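Local coordinates for protein tryptophan synthase alpha chain (Campylobacter jejuni, PDB 3THA) that probably cleaves indoleglycerol phosphate to indole and glyceraldehyde 3-phosphate, as the alpha subunit of tryptophan synthase in the last step of tryptophan biosynthesis, at residues B[57-60]-B[61-64]. Sequence-based numbering, arbitrary orientation.
Sequences DGEI and IADA
Glu-59 meets Ala-62 and Asp-63 where the loop after strand 44-48 of the TIM barrel turns into helix 60-70, with Glu-59 at the N-cap position. Its carbonyl O receives Asp-63 N at 3.1 Å, nearly in line with the C=O (176°), and more weakly Ala-62 N at 2.9 Å. Ala-64 N to Ile-60 O, 3.3 Å, continues the helical pattern. The Glu-59 side chain is strained: CG sits almost eclipsed with the backbone N (chi1 17°), 3.9 Å from Ala-62 CB, before the chain bends at chi2 (-94°). Its OE2 is modelled only 2.5 Å from Asp-57 N, too close for a trustworthy hydrogen bond. The CB of Asp-63 faces the loop, and its OD2 comes within 3.0 Å of Gly-58 O, an approach of two acceptors. Ile-60 N donates to Glu-59 OE1 of the second subunit, and the two Glu-59 carboxylates lie close, which might favour protonation of one. Asp-57, a predicted catalytic proton acceptor, points away from the helix; its carboxylate accepts Gly-207 N and Gly-227 N of the second subunit, whose Phe-206 packs on Ala-62 and Asp-63. Chemically, one Glu-59 carbonyl starts the helix by gripping two amides, while the subunit contact probably keeps Asp-57 from substrate.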
loop_
_atom_site.group_PDB
_atom_site.type_symbol
_atom_site.label_atom_id
_atom_site.label_comp_id
_atom_site.label_asym_id
_atom_site.label_seq_id
_atom_site.Cartn_x
_atom_site.Cartn_y
_atom_site.Cartn_z
ATOM N N ASP B 57 -1.639 8.054 3.080
ATOM C CA ASP B 57 -1.890 9.492 3.358
ATOM C C ASP B 57 -2.221 10.358 2.095
ATOM O O ASP B 57 -1.362 11.047 1.544
ATOM C CB ASP B 57 -0.722 10.087 4.212
ATOM C CG ASP B 57 -1.044 11.471 4.803
ATOM O OD1 ASP B 57 -0.541 11.788 5.899
ATOM O OD2 ASP B 57 -1.801 12.249 4.177
ATOM N N GLY B 58 -3.472 10.297 1.630
ATOM C CA GLY B 58 -3.951 11.179 0.545
ATOM C C GLY B 58 -4.005 10.613 -0.873
ATOM O O GLY B 58 -4.635 11.222 -1.745
ATOM N N GLU B 59 -3.407 9.442 -1.092
ATOM C CA GLU B 59 -3.219 8.846 -2.432
ATOM C C GLU B 59 -4.430 8.559 -3.331
ATOM O O GLU B 59 -5.478 8.093 -2.873
ATOM C CB GLU B 59 -2.342 7.567 -2.381
ATOM C CG GLU B 59 -2.152 6.904 -1.034
ATOM C CD GLU B 59 -0.887 7.342 -0.289
ATOM O OE1 GLU B 59 0.237 6.841 -0.564
ATOM O OE2 GLU B 59 -1.016 8.146 0.626
ATOM N N ILE B 60 -4.235 8.763 -4.631
ATOM C CA ILE B 60 -5.256 8.424 -5.632
ATOM C C ILE B 60 -5.994 7.140 -5.309
ATOM O O ILE B 60 -7.248 7.162 -5.155
ATOM C CB ILE B 60 -4.653 8.237 -7.028
ATOM C CG1 ILE B 60 -3.998 9.542 -7.517
ATOM C CG2 ILE B 60 -5.698 7.791 -7.942
ATOM C CD1 ILE B 60 -3.456 9.485 -8.935
ATOM N N ILE B 61 -5.230 6.030 -5.204
ATOM C CA ILE B 61 -5.827 4.708 -5.036
ATOM C C ILE B 61 -6.576 4.545 -3.695
ATOM O O ILE B 61 -7.605 3.818 -3.622
ATOM C CB ILE B 61 -4.791 3.567 -5.298
ATOM C CG1 ILE B 61 -4.343 3.610 -6.759
ATOM C CG2 ILE B 61 -5.363 2.192 -4.947
ATOM C CD1 ILE B 61 -3.325 2.658 -7.127
ATOM N N ALA B 62 -6.122 5.267 -2.660
ATOM C CA ALA B 62 -6.700 5.073 -1.332
ATOM C C ALA B 62 -8.049 5.758 -1.221
ATOM O O ALA B 62 -9.104 5.148 -0.912
ATOM C CB ALA B 62 -5.714 5.506 -0.201
ATOM N N ASP B 63 -8.043 7.029 -1.540
ATOM C CA ASP B 63 -9.312 7.718 -1.788
ATOM C C ASP B 63 -10.361 6.841 -2.490
ATOM O O ASP B 63 -11.506 6.710 -1.986
ATOM C CB ASP B 63 -9.059 9.027 -2.499
ATOM C CG ASP B 63 -8.779 10.171 -1.507
ATOM O OD1 ASP B 63 -9.733 10.694 -0.859
ATOM O OD2 ASP B 63 -7.582 10.534 -1.369
ATOM N N ALA B 64 -9.959 6.193 -3.589
ATOM C CA ALA B 64 -10.875 5.358 -4.390
ATOM C C ALA B 64 -11.481 4.261 -3.516
ATOM O O ALA B 64 -12.734 3.970 -3.574
ATOM C CB ALA B 64 -10.141 4.732 -5.537
#